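PDB 3BB8: CDP-4-keto-6-deoxy-D-glucose-3-dehydrase from Yersinia pseudotuberculosis, which is a pyridoxal 5'-phosphate-dependent dehydrase that probably removes the C3 hydroxyl of CDP-4-keto-6-deoxy-D-glucose in building a dideoxysugar for lipopolysaccharide. Local coordinates for residues V139-Y144 and P348-E353; V146-I151 and L171-E176; T199-M204 and T337-P342; S343-P348 and T408-I413. The protein carries 1 engineered substitution. All coordinates share one frame; numbering follows the deposited sequence.

Interaction 1 of 4, residues V139-Y144 and P348-E353; sequences VDIPTY and PITLKE
Y144 reaches across to strand 347-351 with its phenol end, OH lying 2.6 Å from OG1 of T350, in a hydrogen bond that either hydroxyl could donate. T350 OG1 sits in the plane of the tyrosine ring, at its edge. The other flank of the ring meets P348 obliquely: CE1 is 3.6 Å from P348 CB, and CG of the same proline is about as close to CD1 and CE1. Proline and threonine stand two residues apart on one side of the strand and share the tyrosine between them, one by apolar packing and one by a polar bond. The threonine hydroxyl lies anti to its carbonyl carbon (chi1 -64°), which turns it toward the phenol; T408 OG1 of the neighbouring strand is its second partner, making a short chain of hydroxyls in a buried setting. I141 is a looser neighbour, its CG2 4.1 Å from T350 OG1. The loop that presents Y144 turns through a cis peptide before P142 and through positive backbone angles at Y144 itself. Through Y144 the contact joins the end of strand 133-140, in the large mixed sheet of this aspartate aminotransferase fold, to the antiparallel sheet of strands 331-332, 347-351 and 408-411.

Interaction 2 of 4, residues V146-I151 and L171-E176; sequences VNASLI and LFDLAE
A148 pushes its methyl group into the angle between D173 and E176. Its CB lies 3.4 Å from CG of E176 and 3.5 Å from CB of D173, so methylene groups, not carboxylate oxygens, make the closest contacts. A second apolar touch lies farther along, where V146 CG1 meets F172 CB at 3.7 Å; the phenylalanine ring leads away from the contact and stacks on H166. Behind this first shell, D173 holds the N-cap of helix 174-184. Its OD1 accepts E176 N at 3.1 Å in a nearly straight bond (172°), with the N-H coming from above the carboxylate plane, and this bond fixes the start of the helix whose first turn A148 touches. E176 extends CG anti to its backbone N (chi1 179°) and bends at the next torsion, which lays the methylene on A148 while the carboxylate forms a salt bridge with R179. V146 and I151 themselves pack on V137 of strand 133-140, and the N147 backbone is bonded to D138. With no hydrogen bond between the two segments, the fit depends on shape and apolar contact; D173 is bonded at the helix start and E176 to R179 further along the same helix, whose positive dipole end would probably favour an ionised D173.

Interaction 3 of 4, residues T199-M204 and T337-P342; sequences TYDGKM and TENSDP
Y200 lies with one face of its ring under the backbone carbonyl of N339, whose O stands 3.9 Å above the ring plane and offset toward the rim. T337 CG2 approaches the ring edge, and S340 CB comes obliquely to CD2 at 4.0 Å. With CG anti to the backbone N (chi1 178°), the ring runs on past L171 and D173, and its hydroxyl is hydrogen-bonded to A175 N at the start of helix 174-184. The carbonyl over the ring also accepts D201 N, with N339 O 3.0 Å from that nitrogen. The side chains of the same two residues add a straighter bond: N339 ND2 donates to D201 OD1 at 2.8 Å (171°), in the plane of the amide but onto the anti side of a carboxylate turned 73° against it. Strand 199-200 is the middle of a three-stranded antiparallel sheet: a two-residue hairpin, with a type I' turn from Y200 to K203, joins it to strand 203-204, and strand 340-341 pairs on its other side. Between strands 199-200 and 340-341, T199 and D341 are the hydrogen-bonded pair: D341 N gives a 2.9 Å bond to T199 O, while the return bond from T199 N to D341 O is weak. Their side chains run side by side, bringing T199 OG1 close to D341 CB, and the aspartate carboxylate continues to a salt bridge with K314. S340 OG bonds back to T337 O at 2.6 Å, bracing the loop that leads into the outer strand; T337 OG1 in turn is hydrogen-bonded to L171 O.

Interaction 4 of 4, residues S343-P348 and T408-I413; sequences SWFGFP and TFWIGI
I413, F347 and W410 bury the most surface here, spread over both faces of a short antiparallel strand pair. I413 packs against the loop 344-346: its CD1 lies 3.5 Å from W344 O and close to F345 O as well, while CG1 rests on the G346 backbone, 3.6 Å from its C. The two carbonyls that the methyl touches both accept hydrogen bonds from R313. CG2, the other branch of I413, meets CB of F347 at 3.9 Å, the two side chains crossing at about a right angle. F347 also packs against CG1 of I411 through CB, and its ring leads on to F317 and L320 of helix 293-323. The backbones of F347 and I411 form the hydrogen-bonded pair, F347 N to I411 O at 2.8 Å and I411 N to F347 O at 2.9 Å.

W410 occupies the other face with P348. Its CG stands between backbone N and carbonyl carbon (chi1 55°), which turns the indole over the chain leading into strand 347-351, so that CE3 comes to 3.8 Å from CA of G346; a glycine there lets the ring come down so close. CH2 meets F345 CE1 at 3.5 Å, the two rings inclined obliquely at 59°. W410 also packs on Y280 of the second subunit. Strands 347-351 and 408-411 are neighbours in the antiparallel sheet with 331-332, and the loop before strand 347-351 brings F345 against D194, a pyridoxal phosphate-binding residue, at the side of the cofactor site of this aspartate aminotransferase fold.

In the fold
Interactions 1 and 4 share P348 and strand 347-351. Their centres are 11 Å apart, and they are stitched together by I349 N to F409 O (2.7 Å) and by the packing of T408 CG2 on Y144 CE2 (3.7 Å). Interactions 2 and 3, with centres 13 Å apart, meet where the side chain of L171 packs on Y200. V139 packs on V146 to join interactions 1 and 2, and T143 on T337 to join 1 and 3; segments 337-342 and 343-348 simply follow one another. The cofactor lies nearest interaction 4, about 5 Å from the side chain of F345, against about 10 Å from F172, 11 Å from Y144 and 14 Å from P342.

Interaction 1 of 4, residues V139-Y144 and P348-E353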
loop_
_atom_site.group_PDB
_atom_site.type_symbol
_atom_site.label_atom_id
_atom_site.label_comp_id
_atom_site.label_asym_id
_atom_site.label_seq_id
_atom_site.Cartn_x
_atom_site.Cartn_y
_atom_site.Cartn_z
ATOM N N VAL A 139 7.984 28.482 -6.900
ATOM C CA VAL A 139 7.499 28.052 -8.207
ATOM C C VAL A 139 7.168 29.282 -9.052
ATOM O O VAL A 139 7.346 30.424 -8.612
ATOM C CB VAL A 139 6.221 27.199 -8.084
ATOM C CG1 VAL A 139 6.515 25.921 -7.311
ATOM C CG2 VAL A 139 5.132 28.005 -7.398
ATOM N N ASP A 140 6.687 29.044 -10.267
ATOM C CA ASP A 140 6.328 30.127 -11.176
ATOM C C ASP A 140 4.860 30.045 -11.581
ATOM O O ASP A 140 4.321 28.956 -11.780
ATOM C CB ASP A 140 7.218 30.099 -12.419
ATOM C CG ASP A 140 6.679 30.964 -13.542
ATOM O OD1 ASP A 140 5.837 30.472 -14.321
ATOM O OD2 ASP A 140 7.097 32.137 -13.644
ATOM N N ILE A 141 4.219 31.202 -11.699
ATOM C CA ILE A 141 2.945 31.304 -12.403
ATOM C C ILE A 141 3.133 31.887 -13.799
ATOM O O ILE A 141 3.981 32.753 -14.013
ATOM C CB ILE A 141 1.939 32.173 -11.626
ATOM C CG1 ILE A 141 1.815 31.683 -10.182
ATOM C CG2 ILE A 141 0.583 32.162 -12.314
ATOM C CD1 ILE A 141 1.251 32.716 -9.232
ATOM N N PRO A 142 2.335 31.405 -14.748
ATOM C CA PRO A 142 1.196 30.539 -14.430
ATOM C C PRO A 142 1.402 29.119 -14.948
ATOM O O PRO A 142 0.433 28.440 -15.287
ATOM C CB PRO A 142 0.037 31.206 -15.170
ATOM C CG PRO A 142 0.682 31.901 -16.317
ATOM C CD PRO A 142 2.018 32.369 -15.815
ATOM N N THR A 143 2.656 28.681 -15.008
ATOM C CA THR A 143 2.966 27.278 -15.252
ATOM C C THR A 143 2.782 26.444 -13.988
ATOM O O THR A 143 2.488 25.251 -14.057
ATOM C CB THR A 143 4.407 27.100 -15.767
ATOM O OG1 THR A 143 5.331 27.300 -14.690
ATOM C CG2 THR A 143 4.703 28.098 -16.876
ATOM N N TYR A 144 2.956 27.081 -12.835
ATOM C CA TYR A 144 2.782 26.408 -11.554
ATOM C C TYR A 144 3.804 25.307 -11.270
ATOM O O TYR A 144 3.535 24.372 -10.525
ATOM C CB TYR A 144 1.352 25.876 -11.431
ATOM C CG TYR A 144 0.320 26.958 -11.641
ATOM C CD1 TYR A 144 -0.299 27.127 -12.880
ATOM C CD2 TYR A 144 0.013 27.863 -10.623
ATOM C CE1 TYR A 144 -1.193 28.166 -13.106
ATOM C CE2 TYR A 144 -0.875 28.908 -10.841
ATOM C CZ TYR A 144 -1.475 29.055 -12.089
ATOM O OH TYR A 144 -2.348 30.100 -12.322
ATOM N N PRO A 348 -5.608 25.028 -14.170
ATOM C CA PRO A 348 -5.264 25.967 -13.092
ATOM C C PRO A 348 -5.503 27.452 -13.414
ATOM O O PRO A 348 -5.065 27.963 -14.448
ATOM C CB PRO A 348 -3.791 25.668 -12.842
ATOM C CG PRO A 348 -3.290 25.394 -14.239
ATOM C CD PRO A 348 -4.388 24.506 -14.816
ATOM N N ILE A 349 -6.176 28.135 -12.495
ATOM C CA ILE A 349 -6.503 29.548 -12.651
ATOM C C ILE A 349 -6.173 30.348 -11.396
ATOM O O ILE A 349 -6.543 29.957 -10.288
ATOM C CB ILE A 349 -8.011 29.728 -12.933
ATOM C CG1 ILE A 349 -8.380 29.017 -14.236
ATOM C CG2 ILE A 349 -8.361 31.215 -13.000
ATOM C CD1 ILE A 349 -9.865 28.877 -14.442
ATOM N N THR A 350 -5.477 31.467 -11.575
ATOM C CA THR A 350 -5.149 32.351 -10.463
ATOM C C THR A 350 -5.977 33.630 -10.513
ATOM O O THR A 350 -5.852 34.427 -11.443
ATOM C CB THR A 350 -3.654 32.718 -10.456
ATOM O OG1 THR A 350 -2.870 31.540 -10.228
ATOM C CG2 THR A 350 -3.360 33.736 -9.365
ATOM N N LEU A 351 -6.824 33.821 -9.506
ATOM C CA LEU A 351 -7.676 35.002 -9.435
ATOM C C LEU A 351 -6.891 36.220 -8.959
ATOM O O LEU A 351 -6.225 36.175 -7.924
ATOM C CB LEU A 351 -8.867 34.749 -8.509
ATOM C CG LEU A 351 -9.646 35.984 -8.053
ATOM C CD1 LEU A 351 -10.549 36.492 -9.168
ATOM C CD2 LEU A 351 -10.453 35.679 -6.801
ATOM N N LYS A 352 -6.975 37.306 -9.719
ATOM C CA LYS A 352 -6.210 38.512 -9.420
ATOM C C LYS A 352 -6.653 39.132 -8.099
ATOM O O LYS A 352 -7.847 39.218 -7.812
ATOM C CB LYS A 352 -6.351 39.531 -10.553
ATOM C CG LYS A 352 -5.511 39.215 -11.779
ATOM C CD LYS A 352 -5.688 40.273 -12.857
ATOM C CE LYS A 352 -5.014 39.858 -14.154
ATOM N NZ LYS A 352 -3.564 39.577 -13.961
ATOM N N GLU A 353 -5.683 39.563 -7.299
ATOM C CA GLU A 353 -5.969 40.133 -5.987
ATOM C C GLU A 353 -6.822 41.390 -6.106
ATOM O O GLU A 353 -7.738 41.608 -5.312
ATOM C CB GLU A 353 -4.669 40.448 -5.246
ATOM C CG GLU A 353 -3.899 39.219 -4.791
ATOM C CD GLU A 353 -2.961 38.690 -5.857
ATOM O OE1 GLU A 353 -3.203 38.963 -7.053
ATOM O OE2 GLU A 353 -1.982 38.000 -5.503
#

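Interaction 2 of 4, residues V146-I151 and L171-E176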
loop_
_atom_site.group_PDB
_atom_site.type_symbol
_atom_site.label_atom_id
_atom_site.label_comp_id
_atom_site.label_asym_id
_atom_site.label_seq_id
_atom_site.Cartn_x
_atom_site.Cartn_y
_atom_site.Cartn_z
ATOM N N VAL A 146 8.251 24.530 -10.615
ATOM C CA VAL A 146 9.427 25.138 -10.002
ATOM C C VAL A 146 9.974 26.271 -10.862
ATOM O O VAL A 146 10.048 26.155 -12.086
ATOM C CB VAL A 146 10.540 24.099 -9.768
ATOM C CG1 VAL A 146 10.958 23.464 -11.085
ATOM C CG2 VAL A 146 11.732 24.747 -9.079
ATOM N N ASN A 147 10.356 27.367 -10.214
ATOM C CA ASN A 147 11.272 28.331 -10.814
ATOM C C ASN A 147 12.686 27.776 -10.950
ATOM O O ASN A 147 13.554 28.056 -10.124
ATOM C CB ASN A 147 11.291 29.627 -10.002
ATOM C CG ASN A 147 12.003 30.756 -10.722
ATOM O OD1 ASN A 147 11.976 31.904 -10.279
ATOM N ND2 ASN A 147 12.642 30.434 -11.840
ATOM N N ALA A 148 12.909 26.989 -11.998
ATOM C CA ALA A 148 14.194 26.333 -12.203
ATOM C C ALA A 148 15.450 27.132 -11.870
ATOM O O ALA A 148 16.414 26.578 -11.335
ATOM C CB ALA A 148 14.277 25.828 -13.629
ATOM N N SER A 149 15.451 28.424 -12.181
ATOM C CA SER A 149 16.632 29.242 -11.921
ATOM C C SER A 149 16.990 29.348 -10.441
ATOM O O SER A 149 18.051 29.863 -10.095
ATOM C CB SER A 149 16.458 30.650 -12.523
ATOM O OG SER A 149 15.376 31.355 -11.941
ATOM N N LEU A 150 16.122 28.842 -9.570
ATOM C CA LEU A 150 16.367 28.903 -8.130
ATOM C C LEU A 150 16.978 27.621 -7.555
ATOM O O LEU A 150 17.452 27.607 -6.417
ATOM C CB LEU A 150 15.060 29.210 -7.403
ATOM C CG LEU A 150 14.345 30.479 -7.853
ATOM C CD1 LEU A 150 12.983 30.564 -7.192
ATOM C CD2 LEU A 150 15.197 31.685 -7.509
ATOM N N ILE A 151 16.953 26.549 -8.340
ATOM C CA ILE A 151 17.494 25.263 -7.917
ATOM C C ILE A 151 18.951 25.407 -7.478
ATOM O O ILE A 151 19.302 25.120 -6.337
ATOM C CB ILE A 151 17.440 24.244 -9.071
ATOM C CG1 ILE A 151 16.001 24.089 -9.578
ATOM C CG2 ILE A 151 18.002 22.915 -8.612
ATOM C CD1 ILE A 151 15.013 23.652 -8.532
ATOM N N LEU A 171 4.772 20.551 -17.462
ATOM C CA LEU A 171 6.130 20.097 -17.185
ATOM C C LEU A 171 6.979 21.222 -16.602
ATOM O O LEU A 171 6.940 22.356 -17.081
ATOM C CB LEU A 171 6.783 19.553 -18.457
ATOM C CG LEU A 171 6.055 18.399 -19.152
ATOM C CD1 LEU A 171 5.052 18.930 -20.165
ATOM C CD2 LEU A 171 7.049 17.459 -19.817
ATOM N N PHE A 172 7.745 20.901 -15.564
ATOM C CA PHE A 172 8.777 21.803 -15.065
ATOM C C PHE A 172 9.960 21.869 -16.025
ATOM O O PHE A 172 10.053 21.083 -16.968
ATOM C CB PHE A 172 9.248 21.364 -13.678
ATOM C CG PHE A 172 9.925 20.022 -13.664
ATOM C CD1 PHE A 172 11.229 19.885 -14.106
ATOM C CD2 PHE A 172 9.255 18.898 -13.210
ATOM C CE1 PHE A 172 11.855 18.652 -14.094
ATOM C CE2 PHE A 172 9.874 17.663 -13.197
ATOM C CZ PHE A 172 11.176 17.540 -13.639
ATOM N N ASP A 173 10.864 22.812 -15.778
ATOM C CA ASP A 173 11.930 23.119 -16.724
ATOM C C ASP A 173 13.001 22.034 -16.718
ATOM O O ASP A 173 14.059 22.196 -16.109
ATOM C CB ASP A 173 12.555 24.478 -16.404
ATOM C CG ASP A 173 13.593 24.897 -17.427
ATOM O OD1 ASP A 173 14.054 24.029 -18.198
ATOM O OD2 ASP A 173 13.947 26.095 -17.459
ATOM N N LEU A 174 12.721 20.929 -17.401
ATOM C CA LEU A 174 13.615 19.775 -17.392
ATOM C C LEU A 174 15.042 20.130 -17.795
ATOM O O LEU A 174 16.014 19.632 -17.209
ATOM C CB LEU A 174 13.063 18.680 -18.310
ATOM C CG LEU A 174 12.079 17.717 -17.636
ATOM C CD1 LEU A 174 11.346 16.903 -18.685
ATOM C CD2 LEU A 174 12.836 16.807 -16.679
ATOM N N ALA A 175 15.164 20.999 -18.793
ATOM C CA ALA A 175 16.467 21.428 -19.275
ATOM C C ALA A 175 17.323 21.949 -18.129
ATOM O O ALA A 175 18.454 21.500 -17.937
ATOM C CB ALA A 175 16.297 22.504 -20.334
ATOM N N GLU A 176 16.783 22.894 -17.363
ATOM C CA GLU A 176 17.530 23.460 -16.245
ATOM C C GLU A 176 17.707 22.459 -15.105
ATOM O O GLU A 176 18.794 22.360 -14.529
ATOM C CB GLU A 176 16.841 24.726 -15.724
ATOM C CG GLU A 176 17.531 25.385 -14.524
ATOM C CD GLU A 176 18.995 25.745 -14.781
ATOM O OE1 GLU A 176 19.472 25.583 -15.930
ATOM O OE2 GLU A 176 19.671 26.195 -13.826
#

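Interaction 3 of 4, residues T199-M204 and T337-P342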
loop_
_atom_site.group_PDB
_atom_site.type_symbol
_atom_site.label_atom_id
_atom_site.label_comp_id
_atom_site.label_asym_id
_atom_site.label_seq_id
_atom_site.Cartn_x
_atom_site.Cartn_y
_atom_site.Cartn_z
ATOM N N THR A 199 4.790 15.405 -22.460
ATOM C CA THR A 199 6.075 15.339 -23.135
ATOM C C THR A 199 6.801 16.668 -22.973
ATOM O O THR A 199 6.178 17.710 -22.785
ATOM C CB THR A 199 5.903 15.044 -24.644
ATOM O OG1 THR A 199 5.286 16.167 -25.287
ATOM C CG2 THR A 199 5.028 13.823 -24.849
ATOM N N TYR A 200 8.124 16.613 -23.024
ATOM C CA TYR A 200 8.960 17.796 -22.911
ATOM C C TYR A 200 10.074 17.623 -23.927
ATOM O O TYR A 200 10.871 16.689 -23.830
ATOM C CB TYR A 200 9.549 17.918 -21.505
ATOM C CG TYR A 200 10.477 19.102 -21.321
ATOM C CD1 TYR A 200 11.776 19.083 -21.828
ATOM C CD2 TYR A 200 10.055 20.244 -20.636
ATOM C CE1 TYR A 200 12.637 20.174 -21.652
ATOM C CE2 TYR A 200 10.903 21.339 -20.456
ATOM C CZ TYR A 200 12.193 21.299 -20.963
ATOM O OH TYR A 200 13.045 22.368 -20.761
ATOM N N ASP A 201 10.121 18.516 -24.909
ATOM C CA ASP A 201 11.140 18.443 -25.945
ATOM C C ASP A 201 10.888 17.160 -26.732
ATOM O O ASP A 201 11.816 16.535 -27.239
ATOM C CB ASP A 201 12.534 18.430 -25.299
ATOM C CG ASP A 201 13.646 18.698 -26.293
ATOM O OD1 ASP A 201 13.538 19.688 -27.047
ATOM O OD2 ASP A 201 14.631 17.929 -26.315
ATOM N N GLY A 202 9.617 16.770 -26.807
ATOM C CA GLY A 202 9.232 15.565 -27.526
ATOM C C GLY A 202 9.381 14.255 -26.767
ATOM O O GLY A 202 8.812 13.240 -27.168
ATOM N N LYS A 203 10.132 14.273 -25.668
ATOM C CA LYS A 203 10.376 13.073 -24.863
ATOM C C LYS A 203 9.378 12.892 -23.706
ATOM O O LYS A 203 9.177 13.798 -22.893
ATOM C CB LYS A 203 11.814 13.116 -24.326
ATOM C CG LYS A 203 12.264 11.886 -23.544
ATOM C CD LYS A 203 13.687 12.073 -23.011
ATOM C CE LYS A 203 14.184 10.843 -22.260
ATOM N NZ LYS A 203 14.118 9.603 -23.090
ATOM N N MET A 204 8.770 11.710 -23.642
ATOM C CA MET A 204 7.786 11.354 -22.613
ATOM C C MET A 204 8.233 11.699 -21.186
ATOM O O MET A 204 9.359 11.402 -20.788
ATOM C CB MET A 204 7.485 9.859 -22.699
ATOM C CG MET A 204 6.347 9.403 -21.816
ATOM S SD MET A 204 4.774 10.073 -22.365
ATOM C CE MET A 204 4.354 8.950 -23.699
ATOM N N THR A 337 4.562 24.963 -20.108
ATOM C CA THR A 337 5.972 25.308 -19.980
ATOM C C THR A 337 6.618 25.297 -21.364
ATOM O O THR A 337 6.276 24.471 -22.214
ATOM C CB THR A 337 6.695 24.315 -19.039
ATOM O OG1 THR A 337 6.222 24.508 -17.702
ATOM C CG2 THR A 337 8.201 24.534 -19.061
ATOM N N GLU A 338 7.551 26.216 -21.584
ATOM C CA GLU A 338 8.221 26.323 -22.875
ATOM C C GLU A 338 8.791 25.003 -23.366
ATOM O O GLU A 338 9.475 24.284 -22.631
ATOM C CB GLU A 338 9.346 27.354 -22.823
ATOM C CG GLU A 338 9.759 27.845 -24.209
ATOM C CD GLU A 338 11.145 28.450 -24.231
ATOM O OE1 GLU A 338 11.431 29.334 -23.391
ATOM O OE2 GLU A 338 11.950 28.042 -25.096
ATOM N N ASN A 339 8.499 24.702 -24.623
ATOM C CA ASN A 339 8.965 23.491 -25.275
ATOM C C ASN A 339 8.431 22.232 -24.609
ATOM O O ASN A 339 9.181 21.293 -24.340
ATOM C CB ASN A 339 10.497 23.469 -25.305
ATOM C CG ASN A 339 11.047 22.335 -26.155
ATOM O OD1 ASN A 339 10.499 22.014 -27.212
ATOM N ND2 ASN A 339 12.141 21.733 -25.705
ATOM N N SER A 340 7.129 22.209 -24.350
ATOM C CA SER A 340 6.513 21.045 -23.728
ATOM C C SER A 340 5.103 20.865 -24.258
ATOM O O SER A 340 4.469 21.824 -24.686
ATOM C CB SER A 340 6.470 21.209 -22.206
ATOM O OG SER A 340 5.408 22.054 -21.809
ATOM N N ASP A 341 4.618 19.631 -24.237
ATOM C CA ASP A 341 3.271 19.334 -24.700
ATOM C C ASP A 341 2.553 18.685 -23.511
ATOM O O ASP A 341 2.358 17.472 -23.460
ATOM C CB ASP A 341 3.330 18.386 -25.906
ATOM C CG ASP A 341 1.987 18.228 -26.605
ATOM O OD1 ASP A 341 1.018 18.926 -26.227
ATOM O OD2 ASP A 341 1.902 17.403 -27.543
ATOM N N PRO A 342 2.160 19.517 -22.551
ATOM C CA PRO A 342 1.587 19.025 -21.294
ATOM C C PRO A 342 0.284 18.266 -21.524
ATOM O O PRO A 342 -0.638 18.799 -22.143
ATOM C CB PRO A 342 1.316 20.311 -20.512
ATOM C CG PRO A 342 1.102 21.344 -21.560
ATOM C CD PRO A 342 2.018 20.976 -22.693
#

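Interaction 4 of 4, residues S343-P348 and T408-I413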
loop_
_atom_site.group_PDB
_atom_site.type_symbol
_atom_site.label_atom_id
_atom_site.label_comp_id
_atom_site.label_asym_id
_atom_site.label_seq_id
_atom_site.Cartn_x
_atom_site.Cartn_y
_atom_site.Cartn_z
ATOM N N SER A 343 0.214 17.036 -21.027
ATOM C CA SER A 343 -1.056 16.332 -20.899
ATOM C C SER A 343 -1.822 16.798 -19.666
ATOM O O SER A 343 -1.734 16.187 -18.601
ATOM C CB SER A 343 -0.827 14.820 -20.836
ATOM O OG SER A 343 -2.055 14.123 -20.724
ATOM N N TRP A 344 -2.574 17.883 -19.817
ATOM C CA TRP A 344 -3.251 18.510 -18.689
ATOM C C TRP A 344 -4.080 17.587 -17.814
ATOM O O TRP A 344 -4.868 16.771 -18.301
ATOM C CB TRP A 344 -4.110 19.694 -19.162
ATOM C CG TRP A 344 -3.291 20.768 -19.812
ATOM C CD1 TRP A 344 -3.092 20.950 -21.150
ATOM C CD2 TRP A 344 -2.470 21.737 -19.149
ATOM N NE1 TRP A 344 -2.193 21.972 -21.363
ATOM C CE2 TRP A 344 -1.794 22.470 -20.151
ATOM C CE3 TRP A 344 -2.237 22.054 -17.806
ATOM C CZ2 TRP A 344 -0.895 23.504 -19.851
ATOM C CZ3 TRP A 344 -1.340 23.085 -17.506
ATOM C CH2 TRP A 344 -0.681 23.796 -18.528
ATOM N N PHE A 345 -3.866 17.734 -16.507
ATOM C CA PHE A 345 -4.563 16.966 -15.480
ATOM C C PHE A 345 -5.792 17.767 -15.085
ATOM O O PHE A 345 -6.877 17.217 -14.867
ATOM C CB PHE A 345 -3.637 16.772 -14.268
ATOM C CG PHE A 345 -4.302 16.127 -13.080
ATOM C CD1 PHE A 345 -4.915 16.899 -12.101
ATOM C CD2 PHE A 345 -4.307 14.743 -12.935
ATOM C CE1 PHE A 345 -5.521 16.305 -10.994
ATOM C CE2 PHE A 345 -4.913 14.140 -11.832
ATOM C CZ PHE A 345 -5.519 14.925 -10.861
ATOM N N GLY A 346 -5.594 19.077 -14.994
ATOM C CA GLY A 346 -6.665 19.991 -14.640
ATOM C C GLY A 346 -6.359 21.349 -15.236
ATOM O O GLY A 346 -5.306 21.532 -15.851
ATOM N N PHE A 347 -7.264 22.303 -15.045
ATOM C CA PHE A 347 -7.105 23.662 -15.579
ATOM C C PHE A 347 -6.872 24.653 -14.430
ATOM O O PHE A 347 -7.822 25.080 -13.780
ATOM C CB PHE A 347 -8.372 24.045 -16.344
ATOM C CG PHE A 347 -8.215 25.249 -17.228
ATOM C CD1 PHE A 347 -7.616 25.135 -18.480
ATOM C CD2 PHE A 347 -8.690 26.492 -16.818
ATOM C CE1 PHE A 347 -7.495 26.241 -19.320
ATOM C CE2 PHE A 347 -8.577 27.608 -17.645
ATOM C CZ PHE A 347 -7.980 27.485 -18.900
ATOM N N PRO A 348 -5.608 25.028 -14.170
ATOM C CA PRO A 348 -5.264 25.967 -13.092
ATOM C C PRO A 348 -5.503 27.452 -13.414
ATOM O O PRO A 348 -5.065 27.963 -14.448
ATOM C CB PRO A 348 -3.791 25.668 -12.842
ATOM C CG PRO A 348 -3.290 25.394 -14.239
ATOM C CD PRO A 348 -4.388 24.506 -14.816
ATOM N N THR A 408 -4.933 30.687 -6.061
ATOM C CA THR A 408 -5.076 29.714 -7.140
ATOM C C THR A 408 -6.076 28.597 -6.888
ATOM O O THR A 408 -6.404 28.272 -5.755
ATOM C CB THR A 408 -3.704 29.091 -7.476
ATOM O OG1 THR A 408 -2.765 30.142 -7.721
ATOM C CG2 THR A 408 -3.786 28.199 -8.710
ATOM N N PHE A 409 -6.572 28.022 -7.974
ATOM C CA PHE A 409 -7.509 26.916 -7.909
ATOM C C PHE A 409 -7.584 26.342 -9.324
ATOM O O PHE A 409 -7.117 26.973 -10.268
ATOM C CB PHE A 409 -8.881 27.411 -7.431
ATOM C CG PHE A 409 -9.644 28.209 -8.456
ATOM C CD1 PHE A 409 -10.571 27.588 -9.294
ATOM C CD2 PHE A 409 -9.439 29.576 -8.583
ATOM C CE1 PHE A 409 -11.282 28.324 -10.247
ATOM C CE2 PHE A 409 -10.143 30.321 -9.531
ATOM C CZ PHE A 409 -11.066 29.690 -10.364
ATOM N N TRP A 410 -8.142 25.146 -9.478
ATOM C CA TRP A 410 -8.246 24.563 -10.807
ATOM C C TRP A 410 -9.596 23.930 -11.045
ATOM O O TRP A 410 -10.297 23.573 -10.102
ATOM C CB TRP A 410 -7.130 23.533 -11.063
ATOM C CG TRP A 410 -7.019 22.408 -10.058
ATOM C CD1 TRP A 410 -6.398 22.451 -8.844
ATOM C CD2 TRP A 410 -7.502 21.066 -10.212
ATOM N NE1 TRP A 410 -6.456 21.217 -8.234
ATOM C CE2 TRP A 410 -7.129 20.350 -9.050
ATOM C CE3 TRP A 410 -8.213 20.398 -11.219
ATOM C CZ2 TRP A 410 -7.441 19.002 -8.867
ATOM C CZ3 TRP A 410 -8.525 19.052 -11.036
ATOM C CH2 TRP A 410 -8.138 18.370 -9.868
ATOM N N ILE A 411 -9.964 23.791 -12.315
ATOM C CA ILE A 411 -11.210 23.129 -12.683
ATOM C C ILE A 411 -10.977 22.082 -13.768
ATOM O O ILE A 411 -9.836 21.772 -14.111
ATOM C CB ILE A 411 -12.262 24.139 -13.176
ATOM C CG1 ILE A 411 -11.755 24.875 -14.418
ATOM C CG2 ILE A 411 -12.611 25.126 -12.071
ATOM C CD1 ILE A 411 -12.455 26.191 -14.676
ATOM N N GLY A 412 -12.066 21.543 -14.306
ATOM C CA GLY A 412 -12.038 20.234 -14.934
ATOM C C GLY A 412 -11.914 20.317 -16.442
ATOM O O GLY A 412 -12.690 21.011 -17.101
ATOM N N ILE A 413 -10.934 19.606 -16.990
ATOM C CA ILE A 413 -10.813 19.454 -18.440
ATOM C C ILE A 413 -10.592 17.993 -18.829
ATOM O O ILE A 413 -10.109 17.696 -19.926
ATOM C CB ILE A 413 -9.601 20.305 -18.924
ATOM C CG1 ILE A 413 -8.419 20.162 -17.967
ATOM C CG2 ILE A 413 -10.025 21.757 -19.103
ATOM C CD1 ILE A 413 -7.735 18.808 -18.020
#